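PDB 3C8T: fumarate lyase from Mesorhizobium sp., which belongs to the fumarate lyase superfamily of mainly helical enzymes and assembles as a tetramer of identical chains. Local coordinates for residues 185-193 / 207-215; 245-256 / 283-291. All coordinates share one frame; numbering follows the deposited sequence.

Contact 1: residues 185-193 / 207-215; sequences VLVVEFSGA and VQRELAREL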
# COMPACT_ATOMS: atom_id res chain seq x y z
N VAL A 185 17.88 16.51 -1.44
CA VAL A 185 18.10 15.41 -2.35
C VAL A 185 19.27 15.70 -3.30
O VAL A 185 19.93 14.76 -3.73
CB VAL A 185 16.79 14.98 -3.12
CG1 VAL A 185 16.33 16.07 -4.08
CG2 VAL A 185 17.01 13.65 -3.88
N LEU A 186 19.56 16.97 -3.59
CA LEU A 186 20.60 17.26 -4.62
C LEU A 186 22.01 17.37 -4.03
O LEU A 186 22.62 18.45 -4.01
CB LEU A 186 20.23 18.45 -5.51
CG LEU A 186 18.89 18.30 -6.26
CD1 LEU A 186 18.53 19.62 -6.96
CD2 LEU A 186 18.90 17.14 -7.28
N VAL A 187 22.53 16.22 -3.60
CA VAL A 187 23.84 16.13 -3.00
C VAL A 187 24.56 15.00 -3.68
O VAL A 187 23.95 14.06 -4.17
CB VAL A 187 23.82 15.88 -1.43
CG1 VAL A 187 23.32 17.10 -0.68
CG2 VAL A 187 23.02 14.66 -1.05
N VAL A 188 25.89 15.13 -3.73
CA VAL A 188 26.77 14.14 -4.35
C VAL A 188 26.75 12.86 -3.53
O VAL A 188 26.55 12.90 -2.29
CB VAL A 188 28.23 14.74 -4.46
CG1 VAL A 188 29.07 14.58 -3.14
CG2 VAL A 188 28.96 14.15 -5.61
N GLU A 189 26.96 11.72 -4.18
CA GLU A 189 27.37 10.54 -3.42
C GLU A 189 28.81 10.13 -3.82
O GLU A 189 29.04 9.74 -4.97
CB GLU A 189 26.44 9.34 -3.64
CG GLU A 189 26.86 8.14 -2.81
CD GLU A 189 26.13 8.08 -1.48
OE1 GLU A 189 26.72 8.54 -0.50
OE2 GLU A 189 24.97 7.61 -1.43
N PHE A 190 29.76 10.25 -2.89
CA PHE A 190 31.09 9.71 -3.13
C PHE A 190 31.72 9.26 -1.82
O PHE A 190 32.24 10.09 -1.03
CB PHE A 190 32.01 10.72 -3.86
CG PHE A 190 33.35 10.15 -4.19
CD1 PHE A 190 33.47 9.19 -5.20
CD2 PHE A 190 34.48 10.55 -3.48
CE1 PHE A 190 34.71 8.65 -5.50
CE2 PHE A 190 35.71 10.02 -3.74
CZ PHE A 190 35.86 9.06 -4.75
N SER A 191 31.64 7.95 -1.56
CA SER A 191 32.11 7.43 -0.27
C SER A 191 32.80 6.09 -0.35
O SER A 191 33.26 5.58 0.66
CB SER A 191 30.98 7.36 0.76
OG SER A 191 30.57 8.66 1.17
N GLY A 192 32.86 5.49 -1.52
CA GLY A 192 33.58 4.25 -1.67
C GLY A 192 32.87 3.04 -1.09
O GLY A 192 31.75 3.15 -0.57
N ALA A 193 33.57 1.90 -1.14
CA ALA A 193 32.97 0.56 -1.08
C ALA A 193 32.20 0.32 0.19
O ALA A 193 31.09 -0.20 0.14
CB ALA A 193 34.04 -0.51 -1.26
N VAL A 207 38.18 15.15 -1.66
CA VAL A 207 37.68 14.69 -2.96
C VAL A 207 36.15 14.86 -3.09
O VAL A 207 35.65 15.42 -4.07
CB VAL A 207 38.08 13.24 -3.21
CG1 VAL A 207 37.53 12.73 -4.56
CG2 VAL A 207 39.60 13.11 -3.14
N GLN A 208 35.43 14.39 -2.07
CA GLN A 208 33.96 14.39 -2.04
C GLN A 208 33.40 15.81 -2.20
O GLN A 208 32.47 16.03 -2.99
CB GLN A 208 33.46 13.76 -0.71
CG GLN A 208 31.96 13.61 -0.64
CD GLN A 208 31.47 13.27 0.73
OE1 GLN A 208 31.16 14.16 1.51
NE2 GLN A 208 31.40 11.96 1.05
N ARG A 209 33.97 16.74 -1.45
CA ARG A 209 33.64 18.16 -1.54
C ARG A 209 34.01 18.81 -2.88
O ARG A 209 33.22 19.56 -3.44
CB ARG A 209 34.32 18.90 -0.40
CG ARG A 209 33.73 18.57 0.94
CD ARG A 209 34.68 18.97 2.05
NE ARG A 209 34.12 18.63 3.36
CZ ARG A 209 34.85 18.52 4.46
NH1 ARG A 209 36.17 18.70 4.40
NH2 ARG A 209 34.27 18.20 5.62
N GLU A 210 35.22 18.55 -3.37
CA GLU A 210 35.61 19.01 -4.70
C GLU A 210 34.68 18.52 -5.81
O GLU A 210 34.34 19.27 -6.74
CB GLU A 210 37.05 18.62 -5.03
CG GLU A 210 38.03 19.69 -4.73
CD GLU A 210 37.59 21.05 -5.30
OE1 GLU A 210 37.60 21.22 -6.55
OE2 GLU A 210 37.23 21.93 -4.47
N LEU A 211 34.31 17.26 -5.71
CA LEU A 211 33.41 16.61 -6.66
C LEU A 211 32.02 17.24 -6.65
O LEU A 211 31.43 17.44 -7.70
CB LEU A 211 33.35 15.11 -6.37
CG LEU A 211 32.41 14.25 -7.21
CD1 LEU A 211 32.87 14.27 -8.63
CD2 LEU A 211 32.42 12.84 -6.68
N ALA A 212 31.50 17.58 -5.48
CA ALA A 212 30.22 18.26 -5.39
C ALA A 212 30.29 19.59 -6.16
O ALA A 212 29.39 19.96 -6.91
CB ALA A 212 29.87 18.49 -3.94
N ARG A 213 31.42 20.28 -5.99
CA ARG A 213 31.63 21.57 -6.61
C ARG A 213 31.66 21.41 -8.11
O ARG A 213 30.99 22.16 -8.80
CB ARG A 213 32.90 22.20 -6.06
CG ARG A 213 32.98 23.70 -6.28
CD ARG A 213 33.98 24.37 -5.34
NE ARG A 213 35.38 24.37 -5.80
CZ ARG A 213 35.81 24.26 -7.06
NH1 ARG A 213 34.95 24.13 -8.07
NH2 ARG A 213 37.11 24.29 -7.31
N GLU A 214 32.39 20.42 -8.62
CA GLU A 214 32.49 20.19 -10.06
C GLU A 214 31.14 19.94 -10.71
O GLU A 214 30.93 20.29 -11.86
CB GLU A 214 33.36 18.95 -10.35
CG GLU A 214 34.80 19.20 -10.67
CD GLU A 214 34.98 20.15 -11.86
OE1 GLU A 214 35.58 21.22 -11.64
OE2 GLU A 214 34.51 19.84 -12.99
N LEU A 215 30.24 19.27 -9.99
CA LEU A 215 28.96 18.89 -10.56
C LEU A 215 27.89 19.88 -10.18
O LEU A 215 26.75 19.76 -10.60
CB LEU A 215 28.55 17.51 -10.04
CG LEU A 215 29.41 16.35 -10.52
CD1 LEU A 215 29.02 15.08 -9.78
CD2 LEU A 215 29.27 16.21 -12.02

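Contact 2: residues 245-256 / 283-291; sequences LGKLAMDISIMM and PVSCELILA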
# COMPACT_ATOMS: atom_id res chain seq x y z
N LEU A 245 -3.91 16.45 -7.84
CA LEU A 245 -4.48 16.22 -9.19
C LEU A 245 -5.69 15.28 -9.16
O LEU A 245 -6.72 15.57 -9.78
CB LEU A 245 -3.43 15.69 -10.12
CG LEU A 245 -2.30 16.66 -10.43
CD1 LEU A 245 -1.24 15.91 -11.21
CD2 LEU A 245 -2.83 17.88 -11.24
N GLY A 246 -5.60 14.16 -8.43
CA GLY A 246 -6.76 13.31 -8.27
C GLY A 246 -8.04 14.00 -7.78
O GLY A 246 -9.11 13.66 -8.22
N LYS A 247 -7.92 14.94 -6.82
CA LYS A 247 -9.06 15.64 -6.24
C LYS A 247 -9.83 16.43 -7.31
O LYS A 247 -11.05 16.32 -7.43
CB LYS A 247 -8.60 16.57 -5.10
CG LYS A 247 -9.77 17.24 -4.32
CD LYS A 247 -10.16 18.64 -4.91
CE LYS A 247 -11.15 19.42 -4.02
NZ LYS A 247 -12.55 18.93 -4.10
N LEU A 248 -9.10 17.22 -8.11
CA LEU A 248 -9.71 18.01 -9.15
C LEU A 248 -10.20 17.16 -10.29
O LEU A 248 -11.19 17.53 -10.94
CB LEU A 248 -8.79 19.12 -9.63
CG LEU A 248 -7.46 18.97 -10.37
CD1 LEU A 248 -7.66 18.60 -11.85
CD2 LEU A 248 -6.73 20.31 -10.24
N ALA A 249 -9.57 16.00 -10.51
CA ALA A 249 -10.01 15.06 -11.55
C ALA A 249 -11.31 14.39 -11.18
O ALA A 249 -12.12 14.14 -12.04
CB ALA A 249 -8.95 14.01 -11.84
N MET A 250 -11.47 14.08 -9.88
CA MET A 250 -12.73 13.58 -9.36
C MET A 250 -13.82 14.60 -9.63
O MET A 250 -14.90 14.24 -10.11
CB MET A 250 -12.68 13.30 -7.85
CG MET A 250 -12.35 11.84 -7.50
SD MET A 250 -13.40 10.53 -8.28
CE MET A 250 -14.74 10.39 -7.11
N ASP A 251 -13.53 15.86 -9.27
CA ASP A 251 -14.53 16.92 -9.35
C ASP A 251 -14.96 17.10 -10.81
O ASP A 251 -16.12 17.07 -11.11
CB ASP A 251 -14.00 18.25 -8.77
CG ASP A 251 -13.83 18.20 -7.26
OD1 ASP A 251 -14.13 17.15 -6.66
OD2 ASP A 251 -13.40 19.21 -6.66
N ILE A 252 -14.00 17.27 -11.71
CA ILE A 252 -14.33 17.45 -13.13
C ILE A 252 -15.08 16.27 -13.75
O ILE A 252 -16.12 16.47 -14.38
CB ILE A 252 -13.07 17.83 -13.96
CG1 ILE A 252 -12.62 19.26 -13.57
CG2 ILE A 252 -13.33 17.68 -15.49
CD1 ILE A 252 -11.14 19.50 -13.70
N SER A 253 -14.62 15.04 -13.53
CA SER A 253 -15.31 13.89 -14.14
C SER A 253 -16.73 13.74 -13.62
O SER A 253 -17.62 13.34 -14.35
CB SER A 253 -14.49 12.59 -14.02
OG SER A 253 -14.41 12.19 -12.70
N ILE A 254 -16.96 14.10 -12.36
CA ILE A 254 -18.31 14.05 -11.80
C ILE A 254 -19.15 15.24 -12.34
O ILE A 254 -20.30 15.07 -12.69
CB ILE A 254 -18.32 14.01 -10.27
CG1 ILE A 254 -17.64 12.71 -9.76
CG2 ILE A 254 -19.78 14.26 -9.76
CD1 ILE A 254 -17.46 12.64 -8.17
N MET A 255 -18.55 16.40 -12.51
CA MET A 255 -19.29 17.49 -13.13
C MET A 255 -19.64 17.18 -14.63
O MET A 255 -20.52 17.84 -15.21
CB MET A 255 -18.54 18.83 -12.96
CG MET A 255 -18.50 19.41 -11.51
SD MET A 255 -17.27 20.78 -11.37
CE MET A 255 -18.05 21.97 -12.35
N MET A 256 -18.98 16.19 -15.24
CA MET A 256 -19.30 15.71 -16.63
C MET A 256 -20.41 14.68 -16.71
O MET A 256 -20.82 14.27 -17.81
CB MET A 256 -18.04 15.19 -17.35
CG MET A 256 -17.06 16.31 -17.79
SD MET A 256 -15.55 15.74 -18.65
CE MET A 256 -16.22 15.10 -20.17
N PRO A 283 -13.98 11.30 -20.01
CA PRO A 283 -13.02 12.24 -19.42
C PRO A 283 -11.62 11.59 -19.34
O PRO A 283 -11.19 11.14 -18.28
CB PRO A 283 -13.62 12.56 -18.05
CG PRO A 283 -14.45 11.35 -17.71
CD PRO A 283 -14.95 10.79 -19.02
N VAL A 284 -10.92 11.57 -20.48
CA VAL A 284 -9.70 10.81 -20.62
C VAL A 284 -8.58 11.38 -19.78
O VAL A 284 -7.76 10.64 -19.26
CB VAL A 284 -9.31 10.60 -22.11
CG1 VAL A 284 -8.94 11.95 -22.79
CG2 VAL A 284 -8.16 9.59 -22.23
N SER A 285 -8.53 12.70 -19.63
CA SER A 285 -7.47 13.28 -18.79
C SER A 285 -7.70 12.88 -17.34
O SER A 285 -6.75 12.49 -16.67
CB SER A 285 -7.29 14.78 -19.00
OG SER A 285 -6.73 15.01 -20.29
N CYS A 286 -8.96 12.89 -16.91
CA CYS A 286 -9.35 12.52 -15.54
C CYS A 286 -9.05 11.03 -15.32
O CYS A 286 -8.51 10.67 -14.27
CB CYS A 286 -10.82 12.78 -15.30
SG CYS A 286 -11.30 14.53 -15.25
N GLU A 287 -9.38 10.19 -16.31
CA GLU A 287 -9.01 8.78 -16.23
C GLU A 287 -7.52 8.61 -15.97
O GLU A 287 -7.15 7.95 -15.04
CB GLU A 287 -9.39 8.04 -17.51
CG GLU A 287 -8.79 6.68 -17.65
CD GLU A 287 -8.76 6.20 -19.10
OE1 GLU A 287 -9.67 6.57 -19.87
OE2 GLU A 287 -7.86 5.42 -19.47
N LEU A 288 -6.67 9.25 -16.77
CA LEU A 288 -5.22 9.06 -16.67
C LEU A 288 -4.69 9.59 -15.34
O LEU A 288 -3.84 8.96 -14.72
CB LEU A 288 -4.50 9.74 -17.86
CG LEU A 288 -4.86 9.17 -19.24
CD1 LEU A 288 -4.38 10.07 -20.36
CD2 LEU A 288 -4.24 7.83 -19.38
N ILE A 289 -5.20 10.74 -14.92
CA ILE A 289 -4.78 11.37 -13.67
C ILE A 289 -5.09 10.50 -12.48
O ILE A 289 -4.24 10.28 -11.62
CB ILE A 289 -5.44 12.76 -13.47
CG1 ILE A 289 -4.90 13.77 -14.50
CG2 ILE A 289 -5.14 13.27 -12.05
CD1 ILE A 289 -5.52 15.16 -14.42
N LEU A 290 -6.30 9.96 -12.45
CA LEU A 290 -6.81 9.20 -11.34
C LEU A 290 -6.14 7.80 -11.22
O LEU A 290 -5.83 7.35 -10.12
CB LEU A 290 -8.33 9.07 -11.47
CG LEU A 290 -9.14 10.31 -11.00
CD1 LEU A 290 -10.61 10.22 -11.45
CD2 LEU A 290 -9.05 10.47 -9.48
N ALA A 291 -5.92 7.13 -12.34
CA ALA A 291 -5.13 5.90 -12.32
C ALA A 291 -3.68 6.20 -11.92
O ALA A 291 -3.12 5.50 -11.08
CB ALA A 291 -5.17 5.19 -13.71

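Contact 1: residues 185-193 / 207-215
The connection between helices 160-185 and 204-215 lies back against the second of these helices, with Val188 and Phe190 lodged on one flank of it while Glu189 between them turns away. Val188 spreads its two methyls over different residues. CG2, anti to the backbone N, reaches Leu211 CG at 3.8 Å and extends to Leu215 CD1, whereas CG1 meets the methyl of Ala212 at 4.1 Å and the CG of Gln208. The Phe190 ring is swung anti to its own N (chi1 -176°), which carries it toward the start of the helix. There Val207 CG1 sits 3.4 Å from Phe190 CE2, approaching the ring obliquely, and Leu211 CD2 presses on Phe190 CB at 3.6 Å, the two side chains meeting at about a right angle.

Both segments belong to the end of the helical subunit where the long helix 160-185 runs out; helix 23-43 closes over Phe190 and Val207 through Leu37, and helix 104-140 backs the loop. A clear hydrogen bond joins the two segments as well. The extended Gln208 chain brings NE2 2.9 Å from Phe190 O in a nearly straight bond (173° at the hydrogen). The carbonyl oxygen lies in the amide plane of the glutamine, yet NE2 itself stands above the carbonyl plane by 41°. This bond ties a loop carbonyl to the helix side chain amid buried apolar contacts. Ser191 OG, 3.4 Å from Gln208 NE2, is paired with Thr223, while Asp106 receives the backbone N-H groups of Ser191 and Gly192.

Contact 2: residues 245-256 / 283-291
Ala249 O is gripped by two donors from the next helical turn, Ser253 N at 3.0 Å and Ser253 OG at 3.1 Å, while Cys286 SG on the facing helix stands 3.3 Å from the same oxygen. These residues lie where helices 229-255 and 284-306, members of the long helical bundle that forms the core of the superfamily fold, meet; their segments 245-255 and 284-291 run roughly antiparallel (crossing angle -145°), with axes 8.6 Å apart at closest approach. Small residues at the crossing are consistent with this closeness: the CA atoms of Ala249 and Cys286 are only 4.8 Å apart, and Gly246 lies opposite Leu290. Ser253 holds its hydroxyl between its own N and carbonyl carbon (chi1 67°), folding OG back onto its helix and leaving CB against Cys286 CB and Pro283 CG.

Toward the other end, Ile289 CG2 and Leu290 CG both touch the methyl of Ala249, from directions roughly at right angles. Ile289 CG2, anti to the backbone N, bears on Leu245 CB at 3.5 Å, and Leu290 CD2 comes to 3.4 Å from Gly246 O, with Met250 CG lying across the leucine. Helix 315-344 adds Ile335 and Ala339 against Leu245. On the far side of helix 229-255, Lys247 and Asp251 form a salt bridge and bind backbone groups of His309 and Phe311 of the second subunit, while Met250 meets Met250 of the fourth. The N-terminal turn of helix 284-306 is held by Glu265, whose carboxylate accepts from Ser285 N and Cys286 N. Pro283, at the N-cap position of that helix, runs antiparallel alongside the Met256 side chain from the C-terminal end of the other, with Met256 SD 3.8 Å from Pro283 CB.

In the fold
Contact 1 is completed before contact 2 begins along the chain, and helix 204-215 of the first is followed directly by helix 229-255 of the second. Their centres lie 42 Å apart, with the nearest atoms about 19 Å from one another, so the two do not touch. Contact 1 lies toward one end of the elongated subunit, 28 Å from the chain centre; contact 2 is 15 Å from it. Both meet the second subunit, and contact 2 also reaches the third and fourth. The unmodelled residues 267-281, between the segments of contact 2, contain most of the superfamily signature sequence, a mobile loop that in relatives borders the active site.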